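Local coordinates for packaging protein UL32 (Human herpesvirus 8 type M, PDB 6XF9), which binds zinc, forms a pentameric ring and probably helps bring newly made capsids to nuclear replication compartments for viral DNA cleavage and packaging, at residues Q361-A374 and D455-A467. Numbering follows the deposited sequence.
Sequences QEIHKHLFCDPLCA and DLAHPSQTSHLYA. With ZN (zinc ion), chain P.
Cys369 meets Ala457, Thr462 and Tyr466 at the apolar centre. Cys369 SG lies 3.9 Å from Ala457 CB and 4.1 Å from Tyr466 CE2. The sulfur sits at the edge of the tyrosine ring, a sulfur-aromatic contact, and over one face of the His364 ring, offset toward the rim. Thr462 OG1 and CG2, from helix 459-465, both lie against Cys369 CB. On one flank Leu456 divides its two methyls: CD1 rests against Pro371, and CD2 lies 3.8 Å from Ala374 CB. Beside it the backbones join, with Ala457 N donating to Phe368 O at 2.9 Å.

On the other flank Tyr466 lies against helix 360-369, its side chain crossing those of Gln361 and His364 at about a right angle. Gln361 CB and CG lie against the ring, with CG 3.5 Å from Tyr466 CE1; the bend beyond CG leads the amide away. Lys365 CB approaches the ring obliquely. His364 has CG anti to its backbone N (chi1 -180°), which carries the imidazole to the phenol end. There His364 ND1 and Tyr466 OH share a hydrogen bond of 2.7 Å at 161°. The hydroxyl lies in the imidazole plane, while the two rings stand nearly perpendicular, at 84°.

At the polar edge the extended Lys365 runs past Tyr466 to the chain terminus. Lys365 NZ forms a salt bridge with Ala467 OXT at 2.5 Å. Asp370 OD2 is 4.2 Å from Ala467 OXT, a like-charge approach probably eased by Lys426, the salt-bridge partner of Asp370. Asp370 OD1 caps the next helix by accepting from Cys373 N.

The C-terminal tail thus packs on two successive helices that supply His366 and Cys373 to a zinc ion. Cys296 and Cys299 complete its ligands, a CxxC pair characteristic of structural zinc sites.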
# COMPACT_ATOMS: atom_id res chain seq x y z
N GLN D 361 24.39 -24.49 20.75
CA GLN D 361 23.99 -23.44 19.82
C GLN D 361 25.01 -23.27 18.69
O GLN D 361 24.62 -23.10 17.54
CB GLN D 361 23.80 -22.12 20.54
CG GLN D 361 22.58 -22.02 21.44
CD GLN D 361 22.79 -22.62 22.79
OE1 GLN D 361 23.92 -22.91 23.18
NE2 GLN D 361 21.72 -22.75 23.55
N GLU D 362 26.31 -23.28 18.99
CA GLU D 362 27.29 -23.14 17.91
C GLU D 362 27.13 -24.25 16.89
O GLU D 362 27.21 -24.00 15.69
CB GLU D 362 28.73 -23.14 18.42
CG GLU D 362 29.07 -22.02 19.40
CD GLU D 362 30.56 -21.89 19.64
OE1 GLU D 362 31.01 -22.33 20.73
OE2 GLU D 362 31.28 -21.39 18.72
N ILE D 363 26.92 -25.47 17.37
CA ILE D 363 26.74 -26.60 16.46
C ILE D 363 25.38 -26.52 15.79
O ILE D 363 25.25 -26.78 14.59
CB ILE D 363 26.94 -27.92 17.23
CG1 ILE D 363 28.40 -28.04 17.65
CG2 ILE D 363 26.56 -29.12 16.39
CD1 ILE D 363 28.62 -28.99 18.78
N HIS D 364 24.34 -26.14 16.55
CA HIS D 364 23.03 -25.91 15.95
C HIS D 364 23.12 -24.86 14.85
O HIS D 364 22.62 -25.06 13.74
CB HIS D 364 22.02 -25.45 17.00
CG HIS D 364 20.65 -25.20 16.46
ND1 HIS D 364 19.83 -24.20 16.95
CD2 HIS D 364 19.94 -25.82 15.49
CE1 HIS D 364 18.68 -24.21 16.29
NE2 HIS D 364 18.73 -25.19 15.40
N LYS D 365 23.73 -23.72 15.17
CA LYS D 365 23.88 -22.64 14.20
C LYS D 365 24.62 -23.11 12.97
O LYS D 365 24.24 -22.78 11.85
CB LYS D 365 24.61 -21.47 14.84
CG LYS D 365 25.11 -20.48 13.86
CD LYS D 365 25.99 -19.47 14.56
CE LYS D 365 26.78 -18.71 13.55
NZ LYS D 365 27.45 -17.59 14.21
N HIS D 366 25.69 -23.87 13.16
CA HIS D 366 26.54 -24.20 12.02
C HIS D 366 25.93 -25.25 11.13
O HIS D 366 25.98 -25.12 9.90
CB HIS D 366 27.92 -24.68 12.52
CG HIS D 366 28.80 -25.21 11.43
ND1 HIS D 366 29.55 -24.39 10.60
CD2 HIS D 366 29.01 -26.48 11.00
CE1 HIS D 366 30.20 -25.14 9.73
NE2 HIS D 366 29.88 -26.41 9.94
N LEU D 367 25.32 -26.29 11.69
CA LEU D 367 24.83 -27.38 10.85
C LEU D 367 23.43 -27.13 10.30
O LEU D 367 23.08 -27.70 9.26
CB LEU D 367 24.83 -28.71 11.61
CG LEU D 367 26.17 -29.35 11.97
CD1 LEU D 367 25.92 -30.50 12.93
CD2 LEU D 367 26.89 -29.83 10.74
N PHE D 368 22.59 -26.34 10.99
CA PHE D 368 21.18 -26.27 10.62
C PHE D 368 20.64 -24.86 10.39
O PHE D 368 19.57 -24.75 9.80
CB PHE D 368 20.31 -26.94 11.70
CG PHE D 368 20.70 -28.38 12.03
CD1 PHE D 368 20.28 -29.43 11.23
CD2 PHE D 368 21.48 -28.67 13.15
CE1 PHE D 368 20.63 -30.76 11.53
CE2 PHE D 368 21.83 -30.01 13.46
CZ PHE D 368 21.40 -31.04 12.64
N CYS D 369 21.34 -23.80 10.80
CA CYS D 369 20.79 -22.44 10.77
C CYS D 369 21.58 -21.45 9.91
O CYS D 369 21.01 -20.89 8.97
CB CYS D 369 20.66 -21.85 12.18
SG CYS D 369 19.55 -22.81 13.17
N ASP D 370 22.84 -21.17 10.22
CA ASP D 370 23.45 -20.00 9.59
C ASP D 370 23.65 -20.25 8.10
O ASP D 370 24.12 -21.32 7.72
CB ASP D 370 24.76 -19.64 10.25
CG ASP D 370 25.29 -18.29 9.77
OD1 ASP D 370 25.86 -18.26 8.66
OD2 ASP D 370 25.09 -17.26 10.45
N PRO D 371 23.25 -19.32 7.22
CA PRO D 371 23.42 -19.57 5.78
C PRO D 371 24.86 -19.43 5.30
O PRO D 371 25.18 -19.95 4.23
CB PRO D 371 22.50 -18.52 5.14
CG PRO D 371 22.50 -17.39 6.10
CD PRO D 371 22.68 -17.98 7.48
N LEU D 372 25.72 -18.67 5.99
CA LEU D 372 27.14 -18.65 5.61
C LEU D 372 27.84 -19.94 6.00
O LEU D 372 28.80 -20.35 5.32
CB LEU D 372 27.86 -17.45 6.24
CG LEU D 372 29.35 -17.39 5.89
CD1 LEU D 372 29.48 -17.38 4.38
CD2 LEU D 372 30.08 -16.18 6.49
N CYS D 373 27.45 -20.56 7.11
CA CYS D 373 27.99 -21.87 7.46
C CYS D 373 27.61 -22.92 6.42
O CYS D 373 28.38 -23.84 6.14
CB CYS D 373 27.52 -22.28 8.85
SG CYS D 373 28.07 -21.12 10.17
N ALA D 374 26.37 -22.84 5.91
CA ALA D 374 25.90 -23.78 4.90
C ALA D 374 26.66 -23.62 3.59
O ALA D 374 26.94 -24.62 2.90
CB ALA D 374 24.40 -23.58 4.68
N ASP D 455 18.56 -26.89 3.17
CA ASP D 455 17.59 -27.05 4.25
C ASP D 455 18.16 -26.35 5.47
O ASP D 455 19.04 -26.88 6.15
CB ASP D 455 17.32 -28.51 4.54
CG ASP D 455 16.38 -29.13 3.55
OD1 ASP D 455 15.79 -28.36 2.75
OD2 ASP D 455 16.26 -30.37 3.54
N LEU D 456 17.65 -25.17 5.74
CA LEU D 456 18.05 -24.46 6.93
C LEU D 456 16.79 -24.10 7.70
O LEU D 456 15.70 -24.12 7.14
CB LEU D 456 18.86 -23.21 6.59
CG LEU D 456 20.05 -23.48 5.67
CD1 LEU D 456 20.75 -22.19 5.42
CD2 LEU D 456 21.01 -24.50 6.21
N ALA D 457 16.94 -23.79 8.98
CA ALA D 457 15.86 -23.12 9.68
C ALA D 457 15.57 -21.79 9.00
O ALA D 457 16.38 -21.28 8.21
CB ALA D 457 16.20 -22.91 11.15
N HIS D 458 14.41 -21.24 9.30
CA HIS D 458 13.99 -20.03 8.62
C HIS D 458 14.90 -18.87 9.01
O HIS D 458 15.18 -18.70 10.20
CB HIS D 458 12.55 -19.71 8.96
CG HIS D 458 11.95 -18.68 8.06
ND1 HIS D 458 12.04 -17.32 8.30
CD2 HIS D 458 11.28 -18.80 6.89
CE1 HIS D 458 11.45 -16.66 7.33
NE2 HIS D 458 10.99 -17.54 6.45
N PRO D 459 15.39 -18.07 8.06
CA PRO D 459 16.35 -17.01 8.42
C PRO D 459 15.85 -16.04 9.48
O PRO D 459 16.66 -15.56 10.27
CB PRO D 459 16.60 -16.30 7.09
CG PRO D 459 16.41 -17.36 6.09
CD PRO D 459 15.32 -18.27 6.60
N SER D 460 14.54 -15.78 9.56
CA SER D 460 14.06 -14.89 10.62
C SER D 460 14.28 -15.52 11.98
O SER D 460 14.69 -14.84 12.92
CB SER D 460 12.58 -14.57 10.43
OG SER D 460 11.79 -15.75 10.41
N GLN D 461 14.02 -16.82 12.09
CA GLN D 461 14.37 -17.54 13.31
C GLN D 461 15.86 -17.43 13.58
O GLN D 461 16.27 -17.10 14.70
CB GLN D 461 13.91 -19.00 13.21
CG GLN D 461 14.59 -19.90 14.24
CD GLN D 461 14.22 -21.39 14.13
OE1 GLN D 461 13.50 -21.80 13.21
NE2 GLN D 461 14.75 -22.20 15.06
N THR D 462 16.69 -17.65 12.55
CA THR D 462 18.14 -17.58 12.74
C THR D 462 18.57 -16.19 13.17
O THR D 462 19.40 -16.05 14.07
CB THR D 462 18.88 -17.97 11.47
OG1 THR D 462 18.50 -19.29 11.10
CG2 THR D 462 20.39 -17.91 11.69
N SER D 463 18.04 -15.16 12.52
CA SER D 463 18.44 -13.81 12.89
C SER D 463 18.02 -13.47 14.31
O SER D 463 18.74 -12.74 15.01
CB SER D 463 17.84 -12.79 11.94
OG SER D 463 18.17 -11.51 12.42
N HIS D 464 16.87 -13.97 14.75
CA HIS D 464 16.48 -13.73 16.14
C HIS D 464 17.46 -14.44 17.08
O HIS D 464 17.92 -13.84 18.06
CB HIS D 464 15.03 -14.18 16.40
CG HIS D 464 14.00 -13.19 15.93
ND1 HIS D 464 13.88 -11.92 16.45
CD2 HIS D 464 12.96 -13.34 15.06
CE1 HIS D 464 12.86 -11.30 15.86
NE2 HIS D 464 12.28 -12.14 15.03
N LEU D 465 17.84 -15.68 16.75
CA LEU D 465 18.54 -16.53 17.71
C LEU D 465 20.04 -16.19 17.87
O LEU D 465 20.51 -16.01 19.00
CB LEU D 465 18.39 -18.00 17.31
CG LEU D 465 17.03 -18.72 17.50
CD1 LEU D 465 17.13 -20.23 17.16
CD2 LEU D 465 16.42 -18.47 18.88
N TYR D 466 20.79 -16.06 16.76
CA TYR D 466 22.24 -16.22 16.81
C TYR D 466 22.99 -15.03 16.20
O TYR D 466 22.42 -14.17 15.52
CB TYR D 466 22.68 -17.51 16.09
CG TYR D 466 22.12 -18.77 16.71
CD1 TYR D 466 22.15 -18.95 18.08
CD2 TYR D 466 21.54 -19.75 15.94
CE1 TYR D 466 21.64 -20.08 18.68
CE2 TYR D 466 21.01 -20.90 16.53
CZ TYR D 466 21.07 -21.05 17.90
OH TYR D 466 20.53 -22.16 18.51
N ALA D 467 24.30 -15.01 16.48
CA ALA D 467 25.25 -14.02 15.96
C ALA D 467 25.84 -14.47 14.63
O ALA D 467 26.34 -13.63 13.86
CB ALA D 467 26.37 -13.76 16.96
OXT ALA D 467 25.82 -15.67 14.32
ZN ZN P . 29.99 -22.25 10.75